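Local coordinates for uncharacterized hypothetical protein (Bacteroides uniformis, PDB 4EIU) that is of unknown function but has an N-terminal domain of the DUF3823 family, which belongs to the transthyretin clan of beta folds, at residues G153-D157 with E158-V162. Numbering follows the deposited sequence.
Sequences GNWKD and EYLNV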
ATOM      1  N   GLY A 153      -4.743  19.185 -11.388  1.00 44.10           N
ATOM      2  CA  GLY A 153      -5.179  19.232 -12.780  1.00 45.69           C
ATOM      3  C   GLY A 153      -5.472  17.822 -13.315  1.00 41.30           C
ATOM      4  O   GLY A 153      -5.149  16.833 -12.704  1.00 39.36           O
ATOM      5  N   ASN A 154      -6.073  17.771 -14.482  1.00 40.01           N
ATOM      6  CA  ASN A 154      -6.530  16.535 -15.072  1.00 43.41           C
ATOM      7  C   ASN A 154      -7.356  15.704 -14.043  1.00 40.05           C
ATOM      8  O   ASN A 154      -7.219  14.516 -13.926  1.00 38.64           O
ATOM      9  CB  ASN A 154      -5.349  15.777 -15.637  1.00 40.93           C
ATOM     10  CG  ASN A 154      -5.775  14.600 -16.501  1.00 42.43           C
ATOM     11  OD1 ASN A 154      -5.140  13.561 -16.450  1.00 51.19           O
ATOM     12  ND2 ASN A 154      -6.878  14.721 -17.192  1.00 41.20           N
ATOM     13  N   TRP A 155      -8.169  16.391 -13.255  1.00 39.88           N
ATOM     14  CA  TRP A 155      -9.045  15.731 -12.295  1.00 40.14           C
ATOM     15  C   TRP A 155     -10.075  14.885 -13.002  1.00 39.43           C
ATOM     16  O   TRP A 155     -10.643  15.297 -14.063  1.00 40.36           O
ATOM     17  CB  TRP A 155      -9.716  16.759 -11.360  1.00 38.18           C
ATOM     18  CG  TRP A 155     -10.754  16.112 -10.496  1.00 40.12           C
ATOM     19  CD1 TRP A 155     -12.098  16.187 -10.657  1.00 46.94           C
ATOM     20  CD2 TRP A 155     -10.553  15.140  -9.428  1.00 40.84           C
ATOM     21  NE1 TRP A 155     -12.755  15.391  -9.758  1.00 48.89           N
ATOM     22  CE2 TRP A 155     -11.883  14.753  -8.976  1.00 44.38           C
ATOM     23  CE3 TRP A 155      -9.450  14.622  -8.777  1.00 40.18           C
ATOM     24  CZ2 TRP A 155     -12.076  13.850  -7.950  1.00 44.03           C
ATOM     25  CZ3 TRP A 155      -9.661  13.728  -7.716  1.00 41.97           C
ATOM     26  CH2 TRP A 155     -10.939  13.360  -7.316  1.00 41.26           C
ATOM     27  N   LYS A 156     -10.370  13.738 -12.427  1.00 41.86           N
ATOM     28  CA  LYS A 156     -11.539  12.913 -12.865  1.00 42.14           C
ATOM     29  C   LYS A 156     -12.204  12.266 -11.640  1.00 39.99           C
ATOM     30  O   LYS A 156     -11.496  11.661 -10.804  1.00 41.27           O
ATOM     31  CB  LYS A 156     -11.060  11.776 -13.807  1.00 47.34           C
ATOM     32  CG  LYS A 156     -10.230  12.234 -15.019  1.00 43.73           C
ATOM     33  CD  LYS A 156      -9.872  11.043 -15.925  1.00 46.21           C
ATOM     34  CE  LYS A 156      -9.039  11.485 -17.116  1.00 48.54           C
ATOM     35  NZ  LYS A 156      -8.736  10.353 -18.037  1.00 54.27           N
ATOM     36  N   ASP A 157     -13.534  12.329 -11.538  1.00 40.48           N
ATOM     37  CA  ASP A 157     -14.246  11.708 -10.429  1.00 40.92           C
ATOM     38  C   ASP A 157     -13.913  10.217 -10.404  1.00 41.91           C
ATOM     39  O   ASP A 157     -13.799   9.620  -9.353  1.00 41.20           O
ATOM     40  CB  ASP A 157     -15.737  11.842 -10.555  1.00 39.25           C
ATOM     41  CG  ASP A 157     -16.247  13.241 -10.322  1.00 42.55           C
ATOM     42  OD1 ASP A 157     -15.512  14.111  -9.802  1.00 46.93           O
ATOM     43  OD2 ASP A 157     -17.369  13.478 -10.713  1.00 47.15           O
ATOM     44  N   GLU A 158     -13.712   9.616 -11.572  1.00 41.05           N
ATOM     45  CA  GLU A 158     -13.472   8.155 -11.642  1.00 41.43           C
ATOM     46  C   GLU A 158     -12.165   7.684 -10.987  1.00 46.42           C
ATOM     47  O   GLU A 158     -11.968   6.479 -10.776  1.00 43.05           O
ATOM     48  CB  GLU A 158     -13.561   7.693 -13.119  1.00 43.16           C
ATOM     49  CG  GLU A 158     -12.303   8.034 -13.920  1.00 48.84           C
ATOM     50  CD  GLU A 158     -12.397   7.643 -15.406  1.00 55.23           C
ATOM     51  OE1 GLU A 158     -13.471   7.340 -15.864  1.00 58.88           O
ATOM     52  OE2 GLU A 158     -11.391   7.655 -16.126  1.00 71.27           O
ATOM     53  N   TYR A 159     -11.273   8.620 -10.667  1.00 39.46           N
ATOM     54  CA  TYR A 159     -10.065   8.273  -9.910  1.00 40.26           C
ATOM     55  C   TYR A 159     -10.416   7.587  -8.569  1.00 47.64           C
ATOM     56  O   TYR A 159      -9.680   6.734  -8.094  1.00 45.00           O
ATOM     57  CB  TYR A 159      -9.177   9.479  -9.652  1.00 37.25           C
ATOM     58  CG  TYR A 159      -8.487  10.112 -10.851  1.00 40.81           C
ATOM     59  CD1 TYR A 159      -8.272   9.420 -12.017  1.00 40.36           C
ATOM     60  CD2 TYR A 159      -8.037  11.428 -10.787  1.00 39.49           C
ATOM     61  CE1 TYR A 159      -7.675  10.022 -13.098  1.00 43.06           C
ATOM     62  CE2 TYR A 159      -7.428  12.053 -11.873  1.00 38.57           C
ATOM     63  CZ  TYR A 159      -7.210  11.327 -13.008  1.00 43.01           C
ATOM     64  OH  TYR A 159      -6.642  11.933 -14.105  1.00 44.35           O
ATOM     65  N   LEU A 160     -11.563   7.925  -7.992  1.00 42.94           N
ATOM     66  CA  LEU A 160     -12.003   7.326  -6.748  1.00 41.69           C
ATOM     67  C   LEU A 160     -12.591   5.916  -6.854  1.00 42.75           C
ATOM     68  O   LEU A 160     -12.750   5.265  -5.824  1.00 46.79           O
ATOM     69  CB  LEU A 160     -12.936   8.267  -5.999  1.00 45.90           C
ATOM     70  CG  LEU A 160     -12.240   9.381  -5.232  1.00 45.30           C
ATOM     71  CD1 LEU A 160     -13.248  10.500  -4.992  1.00 48.63           C
ATOM     72  CD2 LEU A 160     -11.612   8.848  -3.951  1.00 43.34           C
ATOM     73  N   ASN A 161     -12.860   5.408  -8.068  1.00 46.95           N
ATOM     74  CA  ASN A 161     -13.531   4.116  -8.219  1.00 50.44           C
ATOM     75  C   ASN A 161     -12.670   2.989  -7.610  1.00 51.25           C
ATOM     76  O   ASN A 161     -11.471   2.884  -7.894  1.00 45.22           O
ATOM     77  CB  ASN A 161     -13.793   3.758  -9.692  1.00 52.19           C
ATOM     78  CG  ASN A 161     -14.820   4.670 -10.365  1.00 55.55           C
ATOM     79  OD1 ASN A 161     -15.588   5.349  -9.712  1.00 52.32           O
ATOM     80  ND2 ASN A 161     -14.805   4.688 -11.675  1.00 50.59           N
ATOM     81  N   VAL A 162     -13.277   2.183  -6.744  1.00 46.54           N
ATOM     82  CA  VAL A 162     -12.671   0.937  -6.303  1.00 47.85           C
ATOM     83  C   VAL A 162     -12.796  -0.070  -7.452  1.00 49.84           C
ATOM     84  O   VAL A 162     -13.902  -0.432  -7.844  1.00 52.24           O
ATOM     85  CB  VAL A 162     -13.332   0.404  -5.030  1.00 50.91           C
ATOM     86  CG1 VAL A 162     -12.679  -0.932  -4.612  1.00 48.37           C
ATOM     87  CG2 VAL A 162     -13.259   1.435  -3.911  1.00 46.69           C
TER
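Asn154 and Tyr159 meet where the chain, between helix 142-149 and strand 162-170, coils into a short 3-10 turn and the tyrosine ring folds back over the residues leading into it. The phenol OH donates to Asn154 O at 2.7 Å, approaching almost in line with the C=O bond (169° at O). A tyrosine suits this place because its length lets one hydroxyl tie the turn to a backbone carbonyl five residues earlier. Trp155 presents the face of its six-membered ring to the edge of Tyr159 in an offset edge-to-face pair, planes 88° apart, while its outer edge touches Leu160 CD1. Its indole also packs on Phe145 and Ile149, joining the loop to helix 142-149. Over one face of the Tyr159 ring, Lys156 CB sits 3.9 Å from the centroid in a CH-pi contact; with CG anti to the carbonyl carbon (chi1 -54°), the extended aliphatic chain runs on past CZ and OH. Lysine thus supplies methylene packing while its chain runs side by side with that of Glu158, though Lys156 NZ and Glu158 OE2, 4.2 Å apart, form no salt bridge. An alanine in place of Tyr159 would probably leave Asn154 O without this donor and strip the lysine methylenes and the indole face of their shared neighbour. Lys156 O and Asp157 O accept from the backbone N of Tyr159 and Leu160, the i to i+3 pattern of 3-10 structure. Asp157 suits its place because its short side chain puts a carboxylate oxygen beside the indole N-H of Trp155: NE1 lies 3.0 Å from OD1, on the anti side of the carboxylate and somewhat out of its plane.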